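PDB 4OUA: latent form of PPO4 Tyrosinase from Agaricus bisporus var. bisporus H97, which catalyses, as a copper enzyme, the o-hydroxylation of monophenols and the oxidation of the resulting o-diphenols to o-quinones, the initial step of melanin synthesis. Local coordinates for residues I429-A434 and L503-V508; M409-I414 and H477-I482; M222-A227 and Q293-G298. All coordinates share one frame; numbering follows the deposited sequence.

Interaction 1 of 3, residues I429-A434 and L503-V508; sequences IIFYFA and LSYKVV
Phe431 and Tyr505 form the apolar centre. The Phe431 ring lies obliquely against the root of the Tyr505 side chain, with Phe431 CD1 3.4 Å from Tyr505 CB. With CG between the backbone N and the carbonyl carbon (chi1 71°), the Tyr505 ring leads away from 429-434, and CD1 is its nearest atom to Ile429. Tyr505 CD1 meets Ile429 CG2 at 3.8 Å, and the two side chains lie side by side. Ile429 CG2 also touches Val507 CG2 at 3.9 Å. At the other end, Phe433 turns its ring edge to Leu503, with Leu503 CA in the ring plane and Phe433 CE1 3.9 Å from Leu503 CB.

Strands 429-433 and 503-508 are antiparallel neighbours, their axes at 159°, in a mixed sheet of the C-terminal domain. The face with Phe431 and Tyr505 packs on strand 520-530 of a second sheet, where Ile521 touches both side chains and Val523 touches Leu503.

The opposite face is more polar. Ser504 OG rests over one face of the Tyr432 ring, offset toward its rim and 3.5 Å from Tyr432 CZ. Ala434 CB also packs against this hydroxyl. Lys506 CB lies near the edge of the same ring, and the extended lysine chain leads its amine away from 429-434. Ile430 reaches Val508 across the strands with CG1.

Backbone bonds complete the pairing. Ile430 N donates to Lys506 O at 2.8 Å with an almost straight N-H...O angle of 179°. Tyr432 and Ser504 form a reciprocal pair: Tyr432 N donates to Ser504 O at 3.0 Å, and Ser504 N donates to Tyr432 O at 3.0 Å. On its other side, strand 429-433 bonds to strand 446-451 through Ile429 and Phe431, and Phe433 bonds to Asn445 just before it.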
loop_
_atom_site.group_PDB
_atom_site.type_symbol
_atom_site.label_atom_id
_atom_site.label_comp_id
_atom_site.label_asym_id
_atom_site.label_seq_id
_atom_site.Cartn_x
_atom_site.Cartn_y
_atom_site.Cartn_z
ATOM N N ILE B 429 12.738 -10.041 -1.094
ATOM C CA ILE B 429 13.843 -10.449 -0.235
ATOM C C ILE B 429 13.313 -11.011 1.080
ATOM O O ILE B 429 12.694 -10.298 1.866
ATOM C CB ILE B 429 14.800 -9.279 0.053
ATOM C CG1 ILE B 429 15.010 -8.438 -1.208
ATOM C CG2 ILE B 429 16.125 -9.799 0.590
ATOM C CD1 ILE B 429 15.842 -7.194 -0.981
ATOM N N ILE B 430 13.560 -12.296 1.310
ATOM C CA ILE B 430 13.022 -12.991 2.474
ATOM C C ILE B 430 14.030 -13.049 3.617
ATOM O O ILE B 430 15.179 -13.436 3.417
ATOM C CB ILE B 430 12.592 -14.427 2.116
ATOM C CG1 ILE B 430 11.787 -14.437 0.815
ATOM C CG2 ILE B 430 11.809 -15.053 3.260
ATOM C CD1 ILE B 430 10.583 -13.524 0.833
ATOM N N PHE B 431 13.594 -12.669 4.814
ATOM C CA PHE B 431 14.455 -12.706 5.993
ATOM C C PHE B 431 13.915 -13.686 7.028
ATOM O O PHE B 431 12.719 -13.697 7.320
ATOM C CB PHE B 431 14.585 -11.313 6.615
ATOM C CG PHE B 431 15.119 -10.275 5.672
ATOM C CD1 PHE B 431 16.477 -10.019 5.596
ATOM C CD2 PHE B 431 14.261 -9.552 4.860
ATOM C CE1 PHE B 431 16.971 -9.064 4.728
ATOM C CE2 PHE B 431 14.748 -8.596 3.990
ATOM C CZ PHE B 431 16.104 -8.352 3.924
ATOM N N TYR B 432 14.801 -14.501 7.593
ATOM C CA TYR B 432 14.389 -15.516 8.555
ATOM C C TYR B 432 15.568 -16.057 9.360
ATOM O O TYR B 432 16.727 -15.867 8.990
ATOM C CB TYR B 432 13.679 -16.666 7.837
ATOM C CG TYR B 432 14.591 -17.474 6.940
ATOM C CD1 TYR B 432 14.985 -18.757 7.294
ATOM C CD2 TYR B 432 15.064 -16.950 5.746
ATOM C CE1 TYR B 432 15.819 -19.497 6.478
ATOM C CE2 TYR B 432 15.900 -17.681 4.925
ATOM C CZ TYR B 432 16.274 -18.954 5.294
ATOM O OH TYR B 432 17.106 -19.685 4.476
ATOM N N PHE B 433 15.260 -16.732 10.463
ATOM C CA PHE B 433 16.274 -17.402 11.268
ATOM C C PHE B 433 16.471 -18.837 10.789
ATOM O O PHE B 433 15.525 -19.623 10.755
ATOM C CB PHE B 433 15.887 -17.391 12.748
ATOM C CG PHE B 433 15.975 -16.036 13.389
ATOM C CD1 PHE B 433 16.882 -15.095 12.933
ATOM C CD2 PHE B 433 15.149 -15.704 14.452
ATOM C CE1 PHE B 433 16.965 -13.849 13.524
ATOM C CE2 PHE B 433 15.227 -14.459 15.046
ATOM C CZ PHE B 433 16.137 -13.530 14.581
ATOM N N ALA B 434 17.702 -19.175 10.421
ATOM C CA ALA B 434 18.006 -20.510 9.921
ATOM C C ALA B 434 18.651 -21.379 10.999
ATOM O O ALA B 434 19.428 -22.282 10.697
ATOM C CB ALA B 434 18.909 -20.424 8.701
ATOM N N LEU B 503 20.731 -15.307 11.476
ATOM C CA LEU B 503 19.887 -14.451 10.651
ATOM C C LEU B 503 20.343 -14.497 9.197
ATOM O O LEU B 503 21.420 -14.008 8.860
ATOM C CB LEU B 503 19.910 -13.011 11.161
ATOM C CG LEU B 503 19.311 -11.979 10.205
ATOM C CD1 LEU B 503 17.847 -12.286 9.935
ATOM C CD2 LEU B 503 19.482 -10.570 10.751
ATOM N N SER B 504 19.519 -15.089 8.341
ATOM C CA SER B 504 19.850 -15.205 6.928
ATOM C C SER B 504 18.720 -14.675 6.055
ATOM O O SER B 504 17.555 -14.697 6.453
ATOM C CB SER B 504 20.158 -16.659 6.567
ATOM O OG SER B 504 19.081 -17.509 6.916
ATOM N N TYR B 505 19.069 -14.193 4.867
ATOM C CA TYR B 505 18.065 -13.702 3.933
ATOM C C TYR B 505 18.126 -14.460 2.613
ATOM O O TYR B 505 18.942 -15.366 2.441
ATOM C CB TYR B 505 18.232 -12.202 3.692
ATOM C CG TYR B 505 19.446 -11.828 2.875
ATOM C CD1 TYR B 505 19.338 -11.575 1.513
ATOM C CD2 TYR B 505 20.698 -11.718 3.464
ATOM C CE1 TYR B 505 20.443 -11.226 0.762
ATOM C CE2 TYR B 505 21.808 -11.371 2.721
ATOM C CZ TYR B 505 21.675 -11.126 1.371
ATOM O OH TYR B 505 22.778 -10.779 0.623
ATOM N N LYS B 506 17.264 -14.077 1.680
ATOM C CA LYS B 506 17.038 -14.882 0.490
ATOM C C LYS B 506 16.358 -14.065 -0.606
ATOM O O LYS B 506 15.186 -13.708 -0.486
ATOM C CB LYS B 506 16.196 -16.106 0.860
ATOM C CG LYS B 506 15.915 -17.077 -0.272
ATOM C CD LYS B 506 15.100 -18.262 0.233
ATOM C CE LYS B 506 14.807 -19.276 -0.853
ATOM N NZ LYS B 506 14.019 -20.405 -0.280
ATOM N N VAL B 507 17.097 -13.766 -1.670
ATOM C CA VAL B 507 16.556 -12.981 -2.776
ATOM C C VAL B 507 15.960 -13.900 -3.838
ATOM O O VAL B 507 16.685 -14.589 -4.555
ATOM C CB VAL B 507 17.634 -12.079 -3.415
ATOM C CG1 VAL B 507 17.056 -11.306 -4.594
ATOM C CG2 VAL B 507 18.208 -11.124 -2.379
ATOM N N VAL B 508 14.633 -13.906 -3.935
ATOM C CA VAL B 508 13.938 -14.842 -4.812
ATOM C C VAL B 508 13.015 -14.160 -5.819
ATOM O O VAL B 508 12.286 -13.229 -5.482
ATOM C CB VAL B 508 13.106 -15.848 -3.994
ATOM C CG1 VAL B 508 12.266 -15.121 -2.956
ATOM C CG2 VAL B 508 12.228 -16.683 -4.912
#

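Interaction 2 of 3, residues M409-I414 and H477-I482; sequences MFDWTI and HLDRFI
Trp412 and Ile482 make one apolar contact between these segments. Their side chains meet at about a right angle, and the methyl Ile482 CD1 comes obliquely to the indole, 3.5 Å from Trp412 CD1. Val494 of helix 491-500 touches both residues. The indole N-H is bonded outside the pair, Trp412 NE1 to Phe489 O. In another apolar contact, Leu478 and Ile414 also cross at about a right angle. Leu478 CD2 lies 3.7 Å from Ile414 CG1 and packs on Ile414 CD1 as well.

The backbone contacts are few. Thr413 and His477 are an antiparallel non-hydrogen-bonded pair, and their side chains lie side by side. Leu478 N donates to Trp412 O at 3.2 Å. Here strand 471-477, an outer strand of the four-stranded antiparallel sheet, ends beside strand 407-419 and passes directly into helix 479-485. Leu478 stands at the N-cap position, and its carbonyl O accepts Ile482 N in the first turn.

The charged contact joins two buried aspartates. The CG of Asp411 is anti to its N (chi1 -174°), and this brings OD1 to Asp479 OD2 at 2.6 Å. The two carboxylates are nearly coplanar, 17° apart. One of the acids may hold a proton at this separation. Lys397 should also offset the negative charge: its NZ forms a salt bridge with Asp411 OD1 and a long, weak ion pair with Asp479 OD1. Glu217 of helix 212-224 brings a further negative group close to Asp479. Asp479 OD2 also accepts a weak hydrogen bond from Trp412 N, at 3.5 Å.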
loop_
_atom_site.group_PDB
_atom_site.type_symbol
_atom_site.label_atom_id
_atom_site.label_comp_id
_atom_site.label_asym_id
_atom_site.label_seq_id
_atom_site.Cartn_x
_atom_site.Cartn_y
_atom_site.Cartn_z
ATOM N N MET B 409 16.394 2.666 24.712
ATOM C CA MET B 409 16.538 1.398 24.009
ATOM C C MET B 409 16.954 1.636 22.562
ATOM O O MET B 409 16.685 2.696 21.997
ATOM C CB MET B 409 15.235 0.596 24.046
ATOM C CG MET B 409 14.270 0.946 22.925
ATOM S SD MET B 409 13.177 -0.418 22.473
ATOM C CE MET B 409 12.380 0.263 21.022
ATOM N N PHE B 410 17.612 0.645 21.972
ATOM C CA PHE B 410 17.994 0.710 20.567
ATOM C C PHE B 410 16.907 0.100 19.690
ATOM O O PHE B 410 16.449 -1.014 19.942
ATOM C CB PHE B 410 19.324 -0.007 20.332
ATOM C CG PHE B 410 20.533 0.840 20.617
ATOM C CD1 PHE B 410 21.225 1.451 19.584
ATOM C CD2 PHE B 410 20.979 1.025 21.916
ATOM C CE1 PHE B 410 22.339 2.230 19.839
ATOM C CE2 PHE B 410 22.092 1.805 22.178
ATOM C CZ PHE B 410 22.772 2.408 21.137
ATOM N N ASP B 411 16.495 0.840 18.665
ATOM C CA ASP B 411 15.487 0.357 17.728
ATOM C C ASP B 411 16.149 -0.355 16.552
ATOM O O ASP B 411 16.776 0.279 15.703
ATOM C CB ASP B 411 14.618 1.515 17.233
ATOM C CG ASP B 411 13.466 1.051 16.367
ATOM O OD1 ASP B 411 12.935 -0.052 16.617
ATOM O OD2 ASP B 411 13.090 1.791 15.435
ATOM N N TRP B 412 16.004 -1.675 16.505
ATOM C CA TRP B 412 16.686 -2.482 15.499
ATOM C C TRP B 412 15.818 -2.751 14.277
ATOM O O TRP B 412 14.670 -3.178 14.396
ATOM C CB TRP B 412 17.146 -3.807 16.109
ATOM C CG TRP B 412 18.051 -3.631 17.287
ATOM C CD1 TRP B 412 17.699 -3.674 18.605
ATOM C CD2 TRP B 412 19.459 -3.371 17.255
ATOM N NE1 TRP B 412 18.802 -3.463 19.395
ATOM C CE2 TRP B 412 19.894 -3.273 18.591
ATOM C CE3 TRP B 412 20.393 -3.214 16.226
ATOM C CZ2 TRP B 412 21.224 -3.023 18.926
ATOM C CZ3 TRP B 412 21.711 -2.967 16.560
ATOM C CH2 TRP B 412 22.115 -2.874 17.898
ATOM N N THR B 413 16.382 -2.502 13.102
ATOM C CA THR B 413 15.690 -2.755 11.847
ATOM C C THR B 413 16.661 -3.262 10.788
ATOM O O THR B 413 17.835 -2.890 10.784
ATOM C CB THR B 413 14.994 -1.490 11.318
ATOM O OG1 THR B 413 14.134 -1.838 10.226
ATOM C CG2 THR B 413 16.022 -0.479 10.843
ATOM N N ILE B 414 16.171 -4.112 9.893
ATOM C CA ILE B 414 16.986 -4.591 8.785
ATOM C C ILE B 414 16.943 -3.591 7.638
ATOM O O ILE B 414 15.970 -3.529 6.888
ATOM C CB ILE B 414 16.522 -5.968 8.284
ATOM C CG1 ILE B 414 16.765 -7.032 9.355
ATOM C CG2 ILE B 414 17.248 -6.338 7.003
ATOM C CD1 ILE B 414 16.415 -8.430 8.912
ATOM N N HIS B 477 11.700 -4.951 10.654
ATOM C CA HIS B 477 11.929 -4.724 12.078
ATOM C C HIS B 477 12.238 -6.009 12.842
ATOM O O HIS B 477 11.824 -7.096 12.444
ATOM C CB HIS B 477 10.714 -4.027 12.689
ATOM C CG HIS B 477 10.310 -2.784 11.963
ATOM N ND1 HIS B 477 10.913 -1.563 12.184
ATOM C CD2 HIS B 477 9.371 -2.572 11.011
ATOM C CE1 HIS B 477 10.359 -0.653 11.403
ATOM N NE2 HIS B 477 9.420 -1.238 10.682
ATOM N N LEU B 478 12.967 -5.868 13.946
ATOM C CA LEU B 478 13.440 -7.017 14.712
ATOM C C LEU B 478 13.073 -6.917 16.189
ATOM O O LEU B 478 13.338 -7.837 16.963
ATOM C CB LEU B 478 14.956 -7.153 14.573
ATOM C CG LEU B 478 15.533 -7.104 13.160
ATOM C CD1 LEU B 478 17.052 -7.117 13.212
ATOM C CD2 LEU B 478 15.009 -8.261 12.327
ATOM N N ASP B 479 12.465 -5.797 16.567
ATOM C CA ASP B 479 12.192 -5.479 17.968
ATOM C C ASP B 479 11.499 -6.605 18.731
ATOM O O ASP B 479 12.005 -7.080 19.746
ATOM C CB ASP B 479 11.344 -4.210 18.057
ATOM C CG ASP B 479 11.923 -3.067 17.249
ATOM O OD1 ASP B 479 11.483 -2.872 16.094
ATOM O OD2 ASP B 479 12.820 -2.369 17.767
ATOM N N ARG B 480 10.340 -7.028 18.239
ATOM C CA ARG B 480 9.542 -8.032 18.932
ATOM C C ARG B 480 10.217 -9.404 18.952
ATOM O O ARG B 480 9.874 -10.257 19.772
ATOM C CB ARG B 480 8.157 -8.129 18.293
ATOM C CG ARG B 480 8.177 -8.144 16.780
ATOM C CD ARG B 480 6.779 -7.998 16.207
ATOM N NE ARG B 480 6.780 -8.192 14.763
ATOM C CZ ARG B 480 6.650 -9.377 14.174
ATOM N NH1 ARG B 480 6.497 -10.470 14.908
ATOM N NH2 ARG B 480 6.669 -9.467 12.852
ATOM N N PHE B 481 11.175 -9.615 18.053
ATOM C CA PHE B 481 11.947 -10.852 18.047
ATOM C C PHE B 481 12.992 -10.838 19.154
ATOM O O PHE B 481 13.145 -11.809 19.896
ATOM C CB PHE B 481 12.627 -11.067 16.694
ATOM C CG PHE B 481 11.704 -11.569 15.625
ATOM C CD1 PHE B 481 11.414 -12.919 15.520
ATOM C CD2 PHE B 481 11.128 -10.692 14.723
ATOM C CE1 PHE B 481 10.565 -13.384 14.538
ATOM C CE2 PHE B 481 10.278 -11.153 13.737
ATOM C CZ PHE B 481 9.996 -12.500 13.645
ATOM N N ILE B 482 13.710 -9.726 19.254
ATOM C CA ILE B 482 14.727 -9.558 20.282
ATOM C C ILE B 482 14.089 -9.528 21.666
ATOM O O ILE B 482 14.633 -10.077 22.623
ATOM C CB ILE B 482 15.539 -8.271 20.053
ATOM C CG1 ILE B 482 16.181 -8.296 18.664
ATOM C CG2 ILE B 482 16.593 -8.101 21.139
ATOM C CD1 ILE B 482 16.953 -7.044 18.323
#

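Interaction 3 of 3, residues M222-A227 and Q293-G298; sequences MLKFNA and QALYPG
Lys224 and Leu295 lie at the C-terminal ends of two helices, with CA atoms 7.2 Å apart. Helix 212-224 gives way to loop at Phe225, and helix 277-295 does so at Tyr296. Beyond the helix ends, Ala227 and Tyr296 have CA atoms 6.9 Å apart. The Tyr296 ring fills much of the contact. Asn226 O lies over one face of the ring, offset toward the rim, 3.2 Å from Tyr296 CE2. The carbonyl oxygen of Leu223 comes to the ring edge, in its plane. The modelled approach of the Tyr296 hydroxyl to Lys224 O is doubtfully short. Ala227 CB packs on Tyr296 CE1 at 3.7 Å. Beyond the ring, Leu295 CD1 touches Leu223 O at 3.5 Å. Trp292 stacks on Tyr296, and its NE1 is hydrogen-bonded to Asn226 O. The Lys224 amine is turned to a salt bridge with Asp374. The contact joins the C-terminal ends of helices 212-224 and 277-295; the latter carries the copper ligand His282, in the helical di-copper domain characteristic of tyrosinases.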
loop_
_atom_site.group_PDB
_atom_site.type_symbol
_atom_site.label_atom_id
_atom_site.label_comp_id
_atom_site.label_asym_id
_atom_site.label_seq_id
_atom_site.Cartn_x
_atom_site.Cartn_y
_atom_site.Cartn_z
ATOM N N MET B 222 5.792 3.181 9.822
ATOM C CA MET B 222 5.639 3.989 8.619
ATOM C C MET B 222 4.814 5.242 8.903
ATOM O O MET B 222 5.160 6.339 8.462
ATOM C CB MET B 222 4.996 3.160 7.504
ATOM C CG MET B 222 4.704 3.922 6.220
ATOM S SD MET B 222 3.135 4.810 6.259
ATOM C CE MET B 222 1.992 3.464 6.560
ATOM N N LEU B 223 3.723 5.072 9.642
ATOM C CA LEU B 223 2.810 6.173 9.931
ATOM C C LEU B 223 3.394 7.180 10.913
ATOM O O LEU B 223 3.192 8.385 10.769
ATOM C CB LEU B 223 1.486 5.634 10.480
ATOM C CG LEU B 223 0.556 4.938 9.487
ATOM C CD1 LEU B 223 -0.529 4.176 10.224
ATOM C CD2 LEU B 223 -0.054 5.954 8.534
ATOM N N LYS B 224 4.117 6.683 11.910
ATOM C CA LYS B 224 4.574 7.532 13.004
ATOM C C LYS B 224 5.914 8.212 12.735
ATOM O O LYS B 224 6.055 9.416 12.933
ATOM C CB LYS B 224 4.673 6.719 14.297
ATOM C CG LYS B 224 3.367 6.083 14.731
ATOM C CD LYS B 224 3.328 5.874 16.238
ATOM C CE LYS B 224 3.267 7.203 16.977
ATOM N NZ LYS B 224 3.096 7.024 18.447
ATOM N N PHE B 225 6.893 7.439 12.276
ATOM C CA PHE B 225 8.277 7.900 12.252
ATOM C C PHE B 225 8.740 8.397 10.881
ATOM O O PHE B 225 9.871 8.148 10.469
ATOM C CB PHE B 225 9.188 6.777 12.746
ATOM C CG PHE B 225 8.771 6.214 14.075
ATOM C CD1 PHE B 225 8.245 7.042 15.055
ATOM C CD2 PHE B 225 8.880 4.859 14.338
ATOM C CE1 PHE B 225 7.852 6.533 16.277
ATOM C CE2 PHE B 225 8.486 4.343 15.560
ATOM C CZ PHE B 225 7.972 5.182 16.530
ATOM N N ASN B 226 7.857 9.106 10.187
ATOM C CA ASN B 226 8.219 9.809 8.961
ATOM C C ASN B 226 7.864 11.285 9.096
ATOM O O ASN B 226 6.692 11.656 9.045
ATOM C CB ASN B 226 7.516 9.194 7.749
ATOM C CG ASN B 226 8.055 7.817 7.394
ATOM O OD1 ASN B 226 9.239 7.534 7.575
ATOM N ND2 ASN B 226 7.184 6.954 6.881
ATOM N N ALA B 227 8.878 12.127 9.274
ATOM C CA ALA B 227 8.653 13.526 9.624
ATOM C C ALA B 227 8.760 14.476 8.434
ATOM O O ALA B 227 8.468 15.666 8.559
ATOM C CB ALA B 227 9.626 13.947 10.715
ATOM N N GLN B 293 -1.311 12.626 7.949
ATOM C CA GLN B 293 -1.537 14.065 7.918
ATOM C C GLN B 293 -1.868 14.586 9.310
ATOM O O GLN B 293 -1.437 15.670 9.696
ATOM C CB GLN B 293 -2.666 14.417 6.949
ATOM C CG GLN B 293 -2.385 14.061 5.501
ATOM C CD GLN B 293 -3.552 14.381 4.592
ATOM O OE1 GLN B 293 -3.953 13.561 3.764
ATOM N NE2 GLN B 293 -4.107 15.580 4.740
ATOM N N ALA B 294 -2.637 13.802 10.057
ATOM C CA ALA B 294 -3.029 14.181 11.407
ATOM C C ALA B 294 -1.811 14.259 12.317
ATOM O O ALA B 294 -1.732 15.127 13.187
ATOM C CB ALA B 294 -4.048 13.198 11.961
ATOM N N LEU B 295 -0.862 13.352 12.108
ATOM C CA LEU B 295 0.356 13.318 12.912
ATOM C C LEU B 295 1.344 14.398 12.484
ATOM O O LEU B 295 2.138 14.879 13.290
ATOM C CB LEU B 295 1.020 11.943 12.822
ATOM C CG LEU B 295 0.254 10.779 13.450
ATOM C CD1 LEU B 295 1.050 9.487 13.338
ATOM C CD2 LEU B 295 -0.081 11.086 14.899
ATOM N N TYR B 296 1.290 14.774 11.210
ATOM C CA TYR B 296 2.205 15.773 10.675
ATOM C C TYR B 296 1.475 16.835 9.861
ATOM O O TYR B 296 1.704 16.968 8.658
ATOM C CB TYR B 296 3.279 15.102 9.817
ATOM C CG TYR B 296 4.175 14.169 10.597
ATOM C CD1 TYR B 296 5.334 14.636 11.204
ATOM C CD2 TYR B 296 3.862 12.822 10.733
ATOM C CE1 TYR B 296 6.156 13.790 11.920
ATOM C CE2 TYR B 296 4.677 11.968 11.448
ATOM C CZ TYR B 296 5.823 12.458 12.039
ATOM O OH TYR B 296 6.643 11.617 12.753
ATOM N N PRO B 297 0.590 17.596 10.520
ATOM C CA PRO B 297 -0.118 18.698 9.863
ATOM C C PRO B 297 0.847 19.789 9.416
ATOM O O PRO B 297 1.732 20.176 10.181
ATOM C CB PRO B 297 -1.065 19.210 10.952
ATOM C CG PRO B 297 -0.432 18.791 12.233
ATOM C CD PRO B 297 0.229 17.478 11.943
ATOM N N GLY B 298 0.681 20.274 8.190
ATOM C CA GLY B 298 1.564 21.293 7.652
ATOM C C GLY B 298 2.615 20.703 6.734
ATOM O O GLY B 298 3.122 21.379 5.838
#

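Interactions 1 and 2 belong to the C-terminal domain, and interaction 3 to the central copper domain. The first two touch: Phe431 CE1 packs on Ile414 CG2 at 3.6 Å, where the sheets of the domain meet. Their segments alternate along the chain. Interaction 1 is regular strand pairing with one apolar and one more polar face, and it is only partly buried. Interaction 2 is a buried strand-to-helix junction, with an acidic pair beside its apolar contacts. Interaction 3, also largely buried but with Ala227 exposed at its margin, joins two helix ends through one tyrosine ring and backbone carbonyls. It lies about 5 Å from interaction 2 at the nearest atoms, and helix 212-224 reaches both places.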